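Local coordinates for protein gamma-glutamyltranspeptidase (Klebsiella pneumoniae subsp. pneumoniae, PDB 5HFT) that converts oxamate to oxalate in the pathway that degrades uric acid, at residues 56-61 with 136-141; 103-108 with 243-248; 279-284 with 333-338. All coordinates share one frame; numbering follows the deposited sequence.

The three contacts lie well apart in one chain of the gamma-glutamyltransferase family. Interaction 1 joins helix 56-70 to helix 130-144, both resting on the strands 80-86 and 93-97. Interaction 2 brings the loop that follows strand 93-97 to the turn between helices 230-242 and 248-252, about 31 Å from interaction 1 between centres and about 17 Å at the nearest atoms. Their segments alternate along the chain, although the two contacts do not touch. Interaction 3 comes later in sequence, pairing helix 277-287 with the loop before helix 338-341, its centre about 29 Å from that of interaction 1 and about 36 Å from that of interaction 2. The helix-helix contact by the hairpin thus lies nearer the chain centre than the loop-loop and helix-loop contacts.

Interaction 1: 56-61 with 136-141; sequences AIEAMV and EALRIS
Ile57 is the knob of this helix pair, entering a hole formed by Ala137, Leu138, Ile140 and Ser141 on the partner helix. Its two branches divide the work. With CG1 anti to the carbonyl carbon (chi1 -76°), CG2 takes the place anti to the backbone N and reaches the Ala137 corner of the hole, where Ile57 CG2 lies 3.7 Å from Ala137 CB and 3.5 Å from Ala137 O. The other branch ends with Ile57 CD1 3.8 Å from Ser141 CB, Ile140 CG2 being farther off, while Ile57 CB also rests 3.8 Å from Ser141 CB. One residue on, Glu58 contributes its aliphatic stem: CG of Glu58 is 3.7 Å from CD2 of Leu138, the two side chains crossing at about a right angle. Its carboxylate is engaged elsewhere, accepting hydrogen bonds from the backbone N of Ser55 through OE1 and from that of Leu149 through OE2; Ser141 OG likewise hydrogen-bonds to Ser55 OG. Polar groups at this edge therefore have partners beyond the helix pair, and no hydrogen bond links the two segments directly. A turn after Ile57, Val61 closes the row from the same helix, its CG2 4.1 Å from Leu138 CG, again with the side chains at about a right angle. Leu138 is thus touched by both Glu58 and Val61. The segment axes approach to 9.2 Å at 157° between their directions, a nearly antiparallel course on which small Ala137 and Ser141 accept the knob. Ile57 also packs on an apolar side chain of another protein chain. Strands 80-86 and 93-97 pack against the pair: Ile57 meets Ile85, Val61 and Ala137 meet Trp83, and Ile140 packs on Ile93 and Ile95, while helix 40-51 borders Glu58 through Ile49.

Interaction 2: 103-108 with 243-248; sequences SLATLE and GMPITL
The N-terminal cap of helix 248-252 is where Ser103 and Thr247 meet, their hydroxyls Ser103 OG and Thr247 OG1 hydrogen-bonded at 2.8 Å. Thr247 is the N-cap residue: with OG1 between its backbone N and carbonyl carbon (chi1 56°), the hydroxyl faces a backbone N of the first helical turn as well as the serine. Asp250 OD2 accepts from the N of Thr247, a reciprocal pattern consistent with a capping box, and also from the N of Ser103, so one carboxylate oxygen links the 103-108 loop to the cap. The methyl CG2 of Thr247 is touched by CD1 of Leu104. Upstream, helix 230-242 ends in a Schellman motif at Gly243, after which the chain turns through Pro245. There Pro245 O receives a weak hydrogen bond from Leu104 N at 3.4 Å, the N-H...O angle being 139°. Pro245 CB makes the apolar contact, lying 3.9 Å from Leu104 CB and 4.0 Å from CB of Ala105, the centre of an inverse gamma turn. Tyr110 and Leu125 also touch Pro245.

Interaction 3: 279-284 with 333-338; sequences QGLVSL and QQLLTP
Leu336 pushes its branched end against the flank of helix 277-287, meeting both Leu281 and Leu284, which stand nearly a turn apart. Its CD2 is the main point of touch: Leu336 CD2 lies 4.0 Å from Leu281 CD1 and 4.0 Å from Leu284 CB. The same methyl also rests against backbone, with Leu336 CD2 3.9 Å from Leu284 C. Leu281 and Leu336 are set obliquely to one another. Leu281 reaches the loop because its CG stands anti to the backbone N (chi1 165°), bringing a side chain that leaves the helix at an angle round to the partner. Its CD1 serves a second neighbour as well, the Gln333 amide, whose NE2 is 3.8 Å away from Leu281 CD1. Gln333 bends at its second torsion (chi2 -82°), turning the amide back to the helix. Leu335 adds a looser touch, its CG 4.4 Å from Leu281 CD1. Farther out, Thr337 occupies the N-cap position of helix 338-341, and its hydroxyl turns back to donate to the carbonyl of Leu335, with Thr337 OG1 2.7 Å from Leu335 O and tilted 30° from the carbonyl plane. Around the contact, Leu262 and Leu264 of strand 262-266 pack on Leu284, Ala285 touches Leu336, and Leu317 of helix 309-318 meets Leu335. No hydrogen bond or salt bridge joins the two segments, and the surface they bury is 210 Å². The contact is therefore mainly apolar, made by leucine side chains with the amide of Gln333 at its exposed edge, and is probably held by burial rather than by directional bonds.

Interaction 1: 56-61 with 136-141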
# COMPACT_ATOMS: atom_id res chain seq x y z
N ALA A 56 -9.76 12.71 -6.55
CA ALA A 56 -8.84 11.58 -6.58
C ALA A 56 -8.80 10.82 -5.26
O ALA A 56 -8.53 9.61 -5.25
CB ALA A 56 -7.43 12.05 -6.95
N ILE A 57 -9.02 11.50 -4.13
CA ILE A 57 -8.94 10.81 -2.84
C ILE A 57 -10.15 9.91 -2.64
O ILE A 57 -10.01 8.71 -2.37
CB ILE A 57 -8.78 11.82 -1.70
CG1 ILE A 57 -7.35 12.36 -1.66
CG2 ILE A 57 -9.08 11.15 -0.38
CD1 ILE A 57 -7.23 13.70 -1.01
N GLU A 58 -11.35 10.45 -2.83
CA GLU A 58 -12.55 9.63 -2.72
C GLU A 58 -12.49 8.48 -3.71
O GLU A 58 -12.92 7.35 -3.41
CB GLU A 58 -13.79 10.50 -2.92
CG GLU A 58 -13.86 11.75 -2.01
CD GLU A 58 -14.96 12.75 -2.42
OE1 GLU A 58 -14.91 13.28 -3.55
OE2 GLU A 58 -15.88 13.00 -1.60
N ALA A 59 -11.94 8.72 -4.90
CA ALA A 59 -11.75 7.64 -5.85
C ALA A 59 -10.77 6.62 -5.30
O ALA A 59 -10.94 5.42 -5.52
CB ALA A 59 -11.26 8.18 -7.20
N MET A 60 -9.74 7.08 -4.58
CA MET A 60 -8.80 6.15 -3.96
C MET A 60 -9.47 5.36 -2.84
O MET A 60 -9.21 4.16 -2.67
CB MET A 60 -7.60 6.87 -3.38
CG MET A 60 -6.62 5.92 -2.73
SD MET A 60 -5.87 4.91 -4.00
CE MET A 60 -4.73 6.08 -4.74
N VAL A 61 -10.36 6.00 -2.09
CA VAL A 61 -10.99 5.30 -0.98
C VAL A 61 -11.90 4.19 -1.52
O VAL A 61 -11.83 3.05 -1.06
CB VAL A 61 -11.76 6.28 -0.08
CG1 VAL A 61 -12.78 5.53 0.74
CG2 VAL A 61 -10.81 7.00 0.84
N GLU A 136 -9.33 9.88 7.52
CA GLU A 136 -8.50 11.09 7.53
C GLU A 136 -8.36 11.69 6.13
O GLU A 136 -8.49 12.91 5.95
CB GLU A 136 -7.11 10.77 8.11
CG GLU A 136 -6.09 11.88 7.82
CD GLU A 136 -5.97 12.88 8.95
OE1 GLU A 136 -6.42 12.54 10.07
OE2 GLU A 136 -5.41 13.98 8.73
N ALA A 137 -8.05 10.86 5.13
CA ALA A 137 -7.93 11.37 3.77
C ALA A 137 -9.22 12.05 3.32
O ALA A 137 -9.19 13.04 2.58
CB ALA A 137 -7.56 10.24 2.82
N LEU A 138 -10.37 11.51 3.73
CA LEU A 138 -11.63 12.09 3.30
C LEU A 138 -11.84 13.47 3.90
O LEU A 138 -12.31 14.38 3.21
CB LEU A 138 -12.79 11.17 3.66
CG LEU A 138 -12.96 9.92 2.80
CD1 LEU A 138 -14.02 9.01 3.42
CD2 LEU A 138 -13.30 10.29 1.35
N ARG A 139 -11.53 13.63 5.18
CA ARG A 139 -11.58 14.95 5.79
C ARG A 139 -10.61 15.90 5.09
O ARG A 139 -10.88 17.10 4.97
CB ARG A 139 -11.27 14.86 7.29
N ILE A 140 -9.46 15.37 4.65
CA ILE A 140 -8.56 16.16 3.81
C ILE A 140 -9.23 16.50 2.49
O ILE A 140 -9.18 17.64 2.02
CB ILE A 140 -7.25 15.40 3.56
CG1 ILE A 140 -6.43 15.23 4.84
CG2 ILE A 140 -6.47 16.05 2.46
CD1 ILE A 140 -5.21 14.37 4.64
N SER A 141 -9.91 15.53 1.89
CA SER A 141 -10.51 15.79 0.60
C SER A 141 -11.73 16.68 0.71
O SER A 141 -12.14 17.26 -0.30
CB SER A 141 -10.87 14.51 -0.11
OG SER A 141 -11.84 14.78 -1.12

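Interaction 2: 103-108 with 243-248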
# COMPACT_ATOMS: atom_id res chain seq x y z
N SER A 103 -3.21 -3.10 23.94
CA SER A 103 -2.89 -2.82 25.33
C SER A 103 -2.63 -4.08 26.15
O SER A 103 -2.02 -4.00 27.22
CB SER A 103 -4.02 -1.99 25.94
OG SER A 103 -5.26 -2.66 25.79
N LEU A 104 -3.07 -5.25 25.67
CA LEU A 104 -2.76 -6.53 26.29
C LEU A 104 -1.49 -7.16 25.75
O LEU A 104 -1.15 -8.27 26.14
CB LEU A 104 -3.91 -7.50 26.07
CG LEU A 104 -4.92 -7.75 27.17
CD1 LEU A 104 -6.24 -7.06 26.90
CD2 LEU A 104 -5.11 -9.26 27.32
N ALA A 105 -0.80 -6.51 24.82
CA ALA A 105 0.37 -7.11 24.18
C ALA A 105 1.63 -6.77 24.98
O ALA A 105 2.46 -5.95 24.59
CB ALA A 105 0.48 -6.65 22.73
N THR A 106 1.77 -7.42 26.13
CA THR A 106 2.88 -7.08 27.02
C THR A 106 4.02 -8.08 26.88
O THR A 106 3.81 -9.25 26.57
CB THR A 106 2.42 -6.98 28.48
OG1 THR A 106 2.09 -8.29 28.97
CG2 THR A 106 1.22 -6.02 28.64
N LEU A 107 5.24 -7.59 27.14
CA LEU A 107 6.44 -8.41 27.00
C LEU A 107 6.33 -9.73 27.75
O LEU A 107 6.99 -10.71 27.39
CB LEU A 107 7.66 -7.63 27.48
CG LEU A 107 8.99 -8.13 26.91
CD1 LEU A 107 9.01 -7.92 25.40
CD2 LEU A 107 10.15 -7.40 27.57
N GLU A 108 5.52 -9.77 28.82
CA GLU A 108 5.34 -10.99 29.59
C GLU A 108 4.51 -12.02 28.83
O GLU A 108 4.85 -13.21 28.80
CB GLU A 108 4.69 -10.68 30.94
N GLY A 243 -9.16 -14.32 22.15
CA GLY A 243 -7.90 -14.22 22.86
C GLY A 243 -6.91 -13.29 22.20
O GLY A 243 -5.70 -13.52 22.29
N MET A 244 -7.37 -12.30 21.57
CA MET A 244 -6.47 -11.39 20.89
C MET A 244 -6.03 -10.28 21.85
O MET A 244 -6.86 -9.75 22.61
CB MET A 244 -7.15 -10.77 19.68
CG MET A 244 -6.88 -11.45 18.34
SD MET A 244 -7.34 -10.32 17.00
CE MET A 244 -9.10 -10.58 16.98
N PRO A 245 -4.75 -9.88 21.84
CA PRO A 245 -4.27 -8.89 22.80
C PRO A 245 -4.68 -7.46 22.48
O PRO A 245 -3.85 -6.56 22.58
CB PRO A 245 -2.75 -9.06 22.72
CG PRO A 245 -2.51 -9.49 21.34
CD PRO A 245 -3.69 -10.30 20.91
N ILE A 246 -5.93 -7.23 22.09
CA ILE A 246 -6.41 -5.92 21.67
C ILE A 246 -7.72 -5.62 22.40
O ILE A 246 -8.53 -6.52 22.62
CB ILE A 246 -6.62 -5.84 20.14
CG1 ILE A 246 -5.36 -6.26 19.39
CG2 ILE A 246 -7.05 -4.43 19.67
CD1 ILE A 246 -5.49 -6.09 17.90
N THR A 247 -7.91 -4.36 22.79
CA THR A 247 -9.09 -3.94 23.52
C THR A 247 -9.87 -2.89 22.74
O THR A 247 -9.38 -2.32 21.76
CB THR A 247 -8.74 -3.37 24.90
OG1 THR A 247 -7.80 -2.30 24.74
CG2 THR A 247 -8.15 -4.45 25.79
N LEU A 248 -11.12 -2.68 23.17
CA LEU A 248 -11.91 -1.59 22.63
C LEU A 248 -11.23 -0.25 22.86
O LEU A 248 -11.30 0.64 22.00
CB LEU A 248 -13.29 -1.57 23.28
CG LEU A 248 -14.30 -0.52 22.83
CD1 LEU A 248 -14.64 -0.59 21.31
CD2 LEU A 248 -15.55 -0.66 23.69

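Interaction 3: 279-284 with 333-338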
# COMPACT_ATOMS: atom_id res chain seq x y z
N GLN A 279 14.86 4.32 8.10
CA GLN A 279 14.61 3.34 7.04
C GLN A 279 14.70 3.93 5.64
O GLN A 279 15.00 3.20 4.69
CB GLN A 279 13.22 2.71 7.21
N GLY A 280 14.46 5.23 5.48
CA GLY A 280 14.32 5.80 4.16
C GLY A 280 15.49 6.64 3.71
O GLY A 280 15.57 7.03 2.54
N LEU A 281 16.39 6.97 4.64
CA LEU A 281 17.60 7.69 4.25
C LEU A 281 18.37 6.94 3.18
O LEU A 281 18.78 7.52 2.17
CB LEU A 281 18.49 7.92 5.47
CG LEU A 281 19.92 8.34 5.12
CD1 LEU A 281 20.02 9.84 4.87
CD2 LEU A 281 20.88 7.89 6.20
N VAL A 282 18.55 5.63 3.36
CA VAL A 282 19.39 4.86 2.43
C VAL A 282 18.79 4.88 1.03
O VAL A 282 19.51 5.11 0.05
CB VAL A 282 19.61 3.43 2.95
CG1 VAL A 282 18.29 2.68 3.16
CG2 VAL A 282 20.53 2.68 2.01
N SER A 283 17.48 4.70 0.90
CA SER A 283 16.88 4.64 -0.43
C SER A 283 16.99 5.98 -1.14
O SER A 283 17.40 6.05 -2.30
CB SER A 283 15.43 4.18 -0.35
OG SER A 283 14.86 4.15 -1.66
N LEU A 284 16.62 7.07 -0.45
CA LEU A 284 16.64 8.39 -1.08
C LEU A 284 18.05 8.82 -1.43
O LEU A 284 18.28 9.44 -2.47
CB LEU A 284 16.01 9.43 -0.16
CG LEU A 284 14.49 9.44 -0.01
CD1 LEU A 284 14.06 10.60 0.90
CD2 LEU A 284 13.80 9.51 -1.38
N GLN A 333 17.89 16.21 10.13
CA GLN A 333 18.08 14.94 9.42
C GLN A 333 18.26 15.11 7.91
O GLN A 333 19.02 14.37 7.27
CB GLN A 333 16.89 14.01 9.69
CG GLN A 333 17.04 12.63 9.05
CD GLN A 333 16.64 12.58 7.57
OE1 GLN A 333 15.65 13.19 7.16
NE2 GLN A 333 17.43 11.86 6.77
N GLN A 334 17.54 16.06 7.31
CA GLN A 334 17.63 16.25 5.87
C GLN A 334 19.03 16.65 5.43
O GLN A 334 19.26 17.78 5.01
CB GLN A 334 16.61 17.30 5.42
N LEU A 335 20.00 15.72 5.52
CA LEU A 335 21.30 15.98 4.93
C LEU A 335 21.32 15.77 3.42
O LEU A 335 22.20 16.31 2.75
CB LEU A 335 22.37 15.08 5.57
CG LEU A 335 22.35 13.58 5.26
CD1 LEU A 335 23.04 13.22 3.93
CD2 LEU A 335 22.99 12.82 6.42
N LEU A 336 20.36 15.01 2.87
CA LEU A 336 20.30 14.61 1.46
C LEU A 336 20.37 15.78 0.46
O LEU A 336 19.52 15.91 -0.42
CB LEU A 336 19.01 13.82 1.22
CG LEU A 336 18.90 12.57 2.10
CD1 LEU A 336 17.51 12.45 2.69
CD2 LEU A 336 19.25 11.36 1.27
N THR A 337 21.40 16.59 0.58
CA THR A 337 21.70 17.77 -0.22
C THR A 337 22.84 17.47 -1.19
O THR A 337 23.71 16.64 -0.90
CB THR A 337 22.09 18.94 0.67
OG1 THR A 337 23.18 18.55 1.51
CG2 THR A 337 20.92 19.35 1.56
N PRO A 338 22.86 18.10 -2.36
CA PRO A 338 24.03 17.96 -3.24
C PRO A 338 25.30 18.51 -2.60
O PRO A 338 26.40 18.09 -2.96
CB PRO A 338 23.62 18.73 -4.50
CG PRO A 338 22.12 18.77 -4.46
CD PRO A 338 21.78 18.87 -3.01